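Hypothetical protein, similar to alpha-acetolactate decarboxylase (Staphylococcus aureus subsp. aureus, PDB 1XV2) is of unknown function but probably acts as a zinc-dependent alpha-acetolactate decarboxylase, turning acetolactate into acetoin with release of carbon dioxide. Local coordinates at residues Gly47-Ala59 with His178-Val190. Residues are numbered along the deposited sequence; the frame is centred on the assembly and turned at random.
Sequences GEVIFLDGKAYHA and HFADDERAYGGHV. With ZN (zinc ion), chain E.
The imidazole of His-178 meets strand 48-52 along its edge: Val-49 O and Ile-50 CG1 lie near the ring plane, whereas the carboxylate of Glu-48 comes in obliquely, its plane 84° from the ring. ND1 donates to Val-49 O (2.9 Å, 151° at the hydrogen), reaching the carbonyl from above its plane. With ND1 engaged in this way, NE2 at the far side of the ring binds the zinc ion at 2.3 Å, and the backbone bond acts as a second-shell restraint on ring rotation. The same carbonyl probably polarises the imidazole toward the metal.

At the other end of the contact, the guanidinium of Arg-184 makes an off-centre cation-pi contact with the Tyr-57 ring, CZ 4.8 Å from the ring centroid. Leu-52 CD2 touches the guanidinium edge, 3.4 Å from NH2. Bends at chi2 and chi3 fold the arginine back on its own turn, where NE and NH2 both donate to Asp-181 O.

Between these ends, Ile-50 CG1 packs on His-178 CB (3.6 Å) and CG2 on Ala-180 CB. Ala-59 CB sits 3.5 Å from Gly-187 O, and Glu-48 CG 3.7 Å from Gly-188 CA. Glu-48 bends at chi2, bringing OE1 within 2.6 Å of a zinc-bound water that donates to it, while OE2 is held by Arg-127 and Met-129 N.

Two antiparallel hairpins from different sheets thus pack face to face, strands 48-52 and 178-181 crossing at -70°. Strands 174-181 and 187-195 carry the zinc ligands, while hairpin 48-59 adds the second shell through Val-49 O and Glu-48 OE1. His-178, His-189 ND1, His-176 and three waters surround the metal, a three-histidine centre consistent with the active site of acetolactate decarboxylases.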
ATOM      1  N   GLY A  47     -23.262   7.670   2.764  1.00 21.00           N
ATOM      2  CA  GLY A  47     -22.875   8.588   3.813  1.00 19.25           C
ATOM      3  C   GLY A  47     -21.419   8.675   4.213  1.00 18.40           C
ATOM      4  O   GLY A  47     -20.511   8.298   3.472  1.00 17.90           O
ATOM      5  N   GLU A  48     -21.217   9.170   5.427  1.00 17.57           N
ATOM      6  CA  GLU A  48     -19.893   9.382   5.977  1.00 15.50           C
ATOM      7  C   GLU A  48     -19.749   8.744   7.345  1.00 15.82           C
ATOM      8  O   GLU A  48     -20.513   9.051   8.258  1.00 15.33           O
ATOM      9  CB  GLU A  48     -19.649  10.883   6.113  1.00 15.95           C
ATOM     10  CG  GLU A  48     -19.987  11.685   4.868  1.00 14.39           C
ATOM     11  CD  GLU A  48     -19.082  11.345   3.703  1.00 13.49           C
ATOM     12  OE1 GLU A  48     -18.034  10.710   3.944  1.00 12.31           O
ATOM     13  OE2 GLU A  48     -19.411  11.721   2.555  1.00 11.79           O
ATOM     14  N   VAL A  49     -18.761   7.868   7.492  1.00 14.34           N
ATOM     15  CA  VAL A  49     -18.524   7.227   8.774  1.00 14.91           C
ATOM     16  C   VAL A  49     -17.377   7.931   9.486  1.00 15.80           C
ATOM     17  O   VAL A  49     -16.342   8.210   8.885  1.00 14.48           O
ATOM     18  CB  VAL A  49     -18.151   5.737   8.609  1.00 14.53           C
ATOM     19  CG1 VAL A  49     -17.852   5.120   9.968  1.00 13.95           C
ATOM     20  CG2 VAL A  49     -19.288   4.991   7.928  1.00 16.53           C
ATOM     21  N   ILE A  50     -17.571   8.239  10.762  1.00 16.69           N
ATOM     22  CA  ILE A  50     -16.526   8.872  11.554  1.00 18.36           C
ATOM     23  C   ILE A  50     -16.285   8.007  12.787  1.00 19.62           C
ATOM     24  O   ILE A  50     -17.193   7.805  13.595  1.00 19.92           O
ATOM     25  CB  ILE A  50     -16.918  10.293  12.049  1.00 18.26           C
ATOM     26  CG1 ILE A  50     -17.326  11.185  10.878  1.00 19.05           C
ATOM     27  CG2 ILE A  50     -15.743  10.919  12.790  1.00 17.97           C
ATOM     28  CD1 ILE A  50     -18.758  10.986  10.420  1.00 19.95           C
ATOM     29  N   PHE A  51     -15.075   7.473  12.913  1.00 20.19           N
ATOM     30  CA  PHE A  51     -14.728   6.664  14.075  1.00 20.83           C
ATOM     31  C   PHE A  51     -14.147   7.640  15.090  1.00 22.03           C
ATOM     32  O   PHE A  51     -13.079   8.211  14.871  1.00 21.94           O
ATOM     33  CB  PHE A  51     -13.691   5.600  13.711  1.00 20.17           C
ATOM     34  CG  PHE A  51     -14.219   4.517  12.807  1.00 18.43           C
ATOM     35  CD1 PHE A  51     -15.283   3.713  13.205  1.00 19.08           C
ATOM     36  CD2 PHE A  51     -13.641   4.291  11.562  1.00 19.30           C
ATOM     37  CE1 PHE A  51     -15.766   2.699  12.377  1.00 17.43           C
ATOM     38  CE2 PHE A  51     -14.118   3.278  10.725  1.00 19.30           C
ATOM     39  CZ  PHE A  51     -15.182   2.483  11.135  1.00 17.31           C
ATOM     40  N   LEU A  52     -14.864   7.841  16.190  1.00 22.57           N
ATOM     41  CA  LEU A  52     -14.427   8.779  17.216  1.00 23.65           C
ATOM     42  C   LEU A  52     -14.569   8.205  18.621  1.00 24.47           C
ATOM     43  O   LEU A  52     -15.666   7.843  19.045  1.00 24.79           O
ATOM     44  CB  LEU A  52     -15.238  10.071  17.099  1.00 22.86           C
ATOM     45  CG  LEU A  52     -14.781  11.257  17.945  1.00 25.44           C
ATOM     46  CD1 LEU A  52     -13.363  11.653  17.554  1.00 23.55           C
ATOM     47  CD2 LEU A  52     -15.744  12.419  17.741  1.00 25.02           C
ATOM     48  N   ASP A  53     -13.453   8.133  19.337  1.00 25.93           N
ATOM     49  CA  ASP A  53     -13.440   7.606  20.695  1.00 28.15           C
ATOM     50  C   ASP A  53     -14.048   6.205  20.765  1.00 28.61           C
ATOM     51  O   ASP A  53     -14.871   5.920  21.635  1.00 28.23           O
ATOM     52  CB  ASP A  53     -14.211   8.538  21.636  1.00 29.99           C
ATOM     53  CG  ASP A  53     -13.571   9.910  21.770  1.00 31.36           C
ATOM     54  OD1 ASP A  53     -12.363   9.987  22.080  1.00 32.04           O
ATOM     55  OD2 ASP A  53     -14.286  10.916  21.576  1.00 33.14           O
ATOM     56  N   GLY A  54     -13.649   5.337  19.839  1.00 28.82           N
ATOM     57  CA  GLY A  54     -14.155   3.976  19.827  1.00 27.99           C
ATOM     58  C   GLY A  54     -15.600   3.817  19.396  1.00 27.86           C
ATOM     59  O   GLY A  54     -16.106   2.698  19.325  1.00 29.19           O
ATOM     60  N   LYS A  55     -16.274   4.926  19.113  1.00 27.30           N
ATOM     61  CA  LYS A  55     -17.666   4.872  18.681  1.00 26.12           C
ATOM     62  C   LYS A  55     -17.730   5.098  17.173  1.00 24.98           C
ATOM     63  O   LYS A  55     -16.853   5.742  16.600  1.00 23.41           O
ATOM     64  CB  LYS A  55     -18.486   5.944  19.404  1.00 28.93           C
ATOM     65  CG  LYS A  55     -18.243   6.010  20.909  1.00 32.20           C
ATOM     66  CD  LYS A  55     -18.533   4.685  21.595  1.00 34.55           C
ATOM     67  CE  LYS A  55     -20.001   4.306  21.466  1.00 37.60           C
ATOM     68  NZ  LYS A  55     -20.903   5.335  22.061  1.00 38.07           N
ATOM     69  N   ALA A  56     -18.765   4.566  16.531  1.00 23.06           N
ATOM     70  CA  ALA A  56     -18.916   4.717  15.089  1.00 22.33           C
ATOM     71  C   ALA A  56     -20.162   5.527  14.765  1.00 21.96           C
ATOM     72  O   ALA A  56     -21.273   5.121  15.087  1.00 24.95           O
ATOM     73  CB  ALA A  56     -18.995   3.344  14.429  1.00 22.10           C
ATOM     74  N   TYR A  57     -19.969   6.675  14.124  1.00 21.03           N
ATOM     75  CA  TYR A  57     -21.076   7.553  13.764  1.00 20.15           C
ATOM     76  C   TYR A  57     -21.311   7.600  12.258  1.00 19.59           C
ATOM     77  O   TYR A  57     -20.394   7.373  11.464  1.00 17.44           O
ATOM     78  CB  TYR A  57     -20.802   8.968  14.282  1.00 21.96           C
ATOM     79  CG  TYR A  57     -20.613   9.037  15.779  1.00 24.62           C
ATOM     80  CD1 TYR A  57     -21.699   8.903  16.644  1.00 25.48           C
ATOM     81  CD2 TYR A  57     -19.344   9.192  16.334  1.00 25.46           C
ATOM     82  CE1 TYR A  57     -21.527   8.919  18.023  1.00 26.70           C
ATOM     83  CE2 TYR A  57     -19.159   9.209  17.715  1.00 27.34           C
ATOM     84  CZ  TYR A  57     -20.256   9.070  18.552  1.00 27.94           C
ATOM     85  OH  TYR A  57     -20.086   9.075  19.918  1.00 30.77           O
ATOM     86  N   HIS A  58     -22.543   7.908  11.868  1.00 18.26           N
ATOM     87  CA  HIS A  58     -22.881   7.985  10.457  1.00 18.52           C
ATOM     88  C   HIS A  58     -23.737   9.195  10.114  1.00 19.95           C
ATOM     89  O   HIS A  58     -24.789   9.424  10.716  1.00 20.21           O
ATOM     90  CB  HIS A  58     -23.608   6.712  10.018  1.00 16.27           C
ATOM     91  CG  HIS A  58     -23.887   6.657   8.548  1.00 15.17           C
ATOM     92  ND1 HIS A  58     -25.164   6.665   8.031  1.00 14.37           N
ATOM     93  CD2 HIS A  58     -23.051   6.596   7.485  1.00 14.14           C
ATOM     94  CE1 HIS A  58     -25.104   6.609   6.713  1.00 15.05           C
ATOM     95  NE2 HIS A  58     -23.832   6.567   6.356  1.00 17.66           N
ATOM     96  N   ALA A  59     -23.271   9.967   9.138  1.00 20.51           N
ATOM     97  CA  ALA A  59     -23.982  11.150   8.671  1.00 20.19           C
ATOM     98  C   ALA A  59     -24.343  10.884   7.216  1.00 20.34           C
ATOM     99  O   ALA A  59     -23.458  10.660   6.389  1.00 19.33           O
ATOM    100  CB  ALA A  59     -23.086  12.380   8.782  1.00 20.80           C
ATOM    101  N   HIS A 178     -12.787  13.763   8.212  1.00 11.47           N
ATOM    102  CA  HIS A 178     -14.227  13.811   8.430  1.00 13.12           C
ATOM    103  C   HIS A 178     -14.451  14.598   9.713  1.00 13.86           C
ATOM    104  O   HIS A 178     -13.544  14.720  10.534  1.00 14.28           O
ATOM    105  CB  HIS A 178     -14.812  12.405   8.587  1.00 10.08           C
ATOM    106  CG  HIS A 178     -14.913  11.641   7.303  1.00 13.22           C
ATOM    107  ND1 HIS A 178     -15.494  10.392   7.225  1.00 13.51           N
ATOM    108  CD2 HIS A 178     -14.515  11.948   6.046  1.00 11.92           C
ATOM    109  CE1 HIS A 178     -15.448   9.964   5.976  1.00 12.36           C
ATOM    110  NE2 HIS A 178     -14.860  10.889   5.241  1.00 10.73           N
ATOM    111  N   PHE A 179     -15.662  15.116   9.884  1.00 14.01           N
ATOM    112  CA  PHE A 179     -16.003  15.903  11.062  1.00 15.69           C
ATOM    113  C   PHE A 179     -17.261  15.387  11.755  1.00 15.68           C
ATOM    114  O   PHE A 179     -18.151  14.825  11.119  1.00 16.41           O
ATOM    115  CB  PHE A 179     -16.220  17.366  10.653  1.00 16.90           C
ATOM    116  CG  PHE A 179     -16.654  18.261  11.783  1.00 16.66           C
ATOM    117  CD1 PHE A 179     -15.727  18.740  12.705  1.00 17.23           C
ATOM    118  CD2 PHE A 179     -17.990  18.626  11.923  1.00 16.84           C
ATOM    119  CE1 PHE A 179     -16.125  19.576  13.753  1.00 16.97           C
ATOM    120  CE2 PHE A 179     -18.400  19.459  12.965  1.00 17.00           C
ATOM    121  CZ  PHE A 179     -17.462  19.935  13.883  1.00 15.52           C
ATOM    122  N   ALA A 180     -17.316  15.588  13.067  1.00 16.22           N
ATOM    123  CA  ALA A 180     -18.466  15.210  13.882  1.00 17.26           C
ATOM    124  C   ALA A 180     -18.556  16.247  14.994  1.00 17.19           C
ATOM    125  O   ALA A 180     -17.604  16.436  15.755  1.00 16.16           O
ATOM    126  CB  ALA A 180     -18.287  13.806  14.475  1.00 17.06           C
ATOM    127  N   ASP A 181     -19.694  16.928  15.079  1.00 18.91           N
ATOM    128  CA  ASP A 181     -19.877  17.950  16.099  1.00 21.25           C
ATOM    129  C   ASP A 181     -20.209  17.320  17.448  1.00 22.50           C
ATOM    130  O   ASP A 181     -20.733  16.206  17.515  1.00 22.19           O
ATOM    131  CB  ASP A 181     -20.970  18.943  15.667  1.00 19.33           C
ATOM    132  CG  ASP A 181     -22.383  18.409  15.870  1.00 22.71           C
ATOM    133  OD1 ASP A 181     -22.602  17.182  15.735  1.00 21.42           O
ATOM    134  OD2 ASP A 181     -23.283  19.236  16.147  1.00 18.94           O
ATOM    135  N   ASP A 182     -19.874  18.036  18.519  1.00 23.75           N
ATOM    136  CA  ASP A 182     -20.118  17.573  19.881  1.00 26.00           C
ATOM    137  C   ASP A 182     -21.554  17.120  20.095  1.00 27.01           C
ATOM    138  O   ASP A 182     -21.797  16.143  20.802  1.00 26.11           O
ATOM    139  CB  ASP A 182     -19.767  18.681  20.876  1.00 27.51           C
ATOM    140  CG  ASP A 182     -18.273  18.772  21.142  1.00 31.58           C
ATOM    141  OD1 ASP A 182     -17.479  18.487  20.217  1.00 33.02           O
ATOM    142  OD2 ASP A 182     -17.888  19.138  22.273  1.00 32.23           O
ATOM    143  N   GLU A 183     -22.499  17.825  19.484  1.00 27.40           N
ATOM    144  CA  GLU A 183     -23.910  17.476  19.616  1.00 30.10           C
ATOM    145  C   GLU A 183     -24.269  16.169  18.914  1.00 28.68           C
ATOM    146  O   GLU A 183     -25.396  15.695  19.032  1.00 29.04           O
ATOM    147  CB  GLU A 183     -24.796  18.588  19.053  1.00 32.03           C
ATOM    148  CG  GLU A 183     -24.816  19.861  19.868  1.00 36.63           C
ATOM    149  CD  GLU A 183     -25.824  20.855  19.336  1.00 39.07           C
ATOM    150  OE1 GLU A 183     -25.939  21.958  19.912  1.00 42.21           O
ATOM    151  OE2 GLU A 183     -26.507  20.530  18.340  1.00 40.84           O
ATOM    152  N   ARG A 184     -23.314  15.591  18.190  1.00 28.01           N
ATOM    153  CA  ARG A 184     -23.547  14.345  17.456  1.00 26.93           C
ATOM    154  C   ARG A 184     -24.815  14.517  16.622  1.00 25.15           C
ATOM    155  O   ARG A 184     -25.709  13.671  16.663  1.00 24.48           O
ATOM    156  CB  ARG A 184     -23.757  13.168  18.416  1.00 29.60           C
ATOM    157  CG  ARG A 184     -22.908  13.165  19.681  1.00 33.87           C
ATOM    158  CD  ARG A 184     -21.521  12.581  19.489  1.00 36.74           C
ATOM    159  NE  ARG A 184     -20.620  13.489  18.791  1.00 40.19           N
ATOM    160  CZ  ARG A 184     -19.295  13.386  18.819  1.00 40.50           C
ATOM    161  NH1 ARG A 184     -18.714  12.415  19.514  1.00 41.02           N
ATOM    162  NH2 ARG A 184     -18.548  14.256  18.155  1.00 40.83           N
ATOM    163  N   ALA A 185     -24.902  15.612  15.873  1.00 22.67           N
ATOM    164  CA  ALA A 185     -26.083  15.870  15.059  1.00 21.40           C
ATOM    165  C   ALA A 185     -25.738  16.399  13.670  1.00 20.33           C
ATOM    166  O   ALA A 185     -26.615  16.558  12.816  1.00 20.91           O
ATOM    167  CB  ALA A 185     -26.998  16.862  15.780  1.00 20.91           C
ATOM    168  N   TYR A 186     -24.456  16.659  13.448  1.00 17.91           N
ATOM    169  CA  TYR A 186     -23.980  17.191  12.176  1.00 16.71           C
ATOM    170  C   TYR A 186     -22.576  16.676  11.896  1.00 14.82           C
ATOM    171  O   TYR A 186     -21.756  16.579  12.804  1.00 14.04           O
ATOM    172  CB  TYR A 186     -23.958  18.723  12.238  1.00 16.86           C
ATOM    173  CG  TYR A 186     -23.134  19.385  11.154  1.00 15.11           C
ATOM    174  CD1 TYR A 186     -23.677  19.648   9.896  1.00 18.23           C
ATOM    175  CD2 TYR A 186     -21.802  19.732  11.382  1.00 14.46           C
ATOM    176  CE1 TYR A 186     -22.913  20.244   8.889  1.00 15.58           C
ATOM    177  CE2 TYR A 186     -21.028  20.327  10.381  1.00 14.76           C
ATOM    178  CZ  TYR A 186     -21.591  20.580   9.141  1.00 15.42           C
ATOM    179  OH  TYR A 186     -20.841  21.182   8.157  1.00 16.55           O
ATOM    180  N   GLY A 187     -22.296  16.358  10.638  1.00 14.69           N
ATOM    181  CA  GLY A 187     -20.972  15.875  10.295  1.00 14.85           C
ATOM    182  C   GLY A 187     -20.852  15.438   8.852  1.00 15.20           C
ATOM    183  O   GLY A 187     -21.814  15.519   8.089  1.00 13.69           O
ATOM    184  N   GLY A 188     -19.663  14.972   8.478  1.00 14.46           N
ATOM    185  CA  GLY A 188     -19.441  14.519   7.119  1.00 13.37           C
ATOM    186  C   GLY A 188     -17.984  14.577   6.694  1.00 13.03           C
ATOM    187  O   GLY A 188     -17.081  14.667   7.525  1.00 12.57           O
ATOM    188  N   HIS A 189     -17.768  14.504   5.385  1.00 13.79           N
ATOM    189  CA  HIS A 189     -16.437  14.561   4.789  1.00 13.36           C
ATOM    190  C   HIS A 189     -16.098  16.047   4.649  1.00 12.85           C
ATOM    191  O   HIS A 189     -16.799  16.777   3.950  1.00 12.57           O
ATOM    192  CB  HIS A 189     -16.473  13.890   3.413  1.00 12.32           C
ATOM    193  CG  HIS A 189     -15.188  13.984   2.650  1.00 12.27           C
ATOM    194  ND1 HIS A 189     -14.184  13.047   2.762  1.00 13.01           N
ATOM    195  CD2 HIS A 189     -14.757  14.888   1.739  1.00 13.61           C
ATOM    196  CE1 HIS A 189     -13.193  13.364   1.948  1.00 13.18           C
ATOM    197  NE2 HIS A 189     -13.515  14.479   1.316  1.00 13.71           N
ATOM    198  N   VAL A 190     -15.035  16.491   5.316  1.00 12.09           N
ATOM    199  CA  VAL A 190     -14.640  17.898   5.286  1.00 13.44           C
ATOM    200  C   VAL A 190     -14.094  18.373   3.939  1.00 14.72           C
ATOM    201  O   VAL A 190     -13.163  17.782   3.390  1.00 13.75           O
ATOM    202  CB  VAL A 190     -13.580  18.199   6.372  1.00 13.38           C
ATOM    203  CG1 VAL A 190     -13.132  19.662   6.287  1.00 14.38           C
ATOM    204  CG2 VAL A 190     -14.159  17.907   7.750  1.00 12.45           C
TER
HETATM  205 ZN    ZN E 801     -14.333  10.762   3.053  1.00 17.49          ZN
HETATM  206  O   HOH W   1     -16.454  10.349   1.943  1.00 14.63           O
HETATM  207  O   HOH W   2     -14.248   9.825   0.729  1.00 18.22           O
HETATM  208  O   HOH W   3     -14.999   8.436   2.513  1.00 12.83           O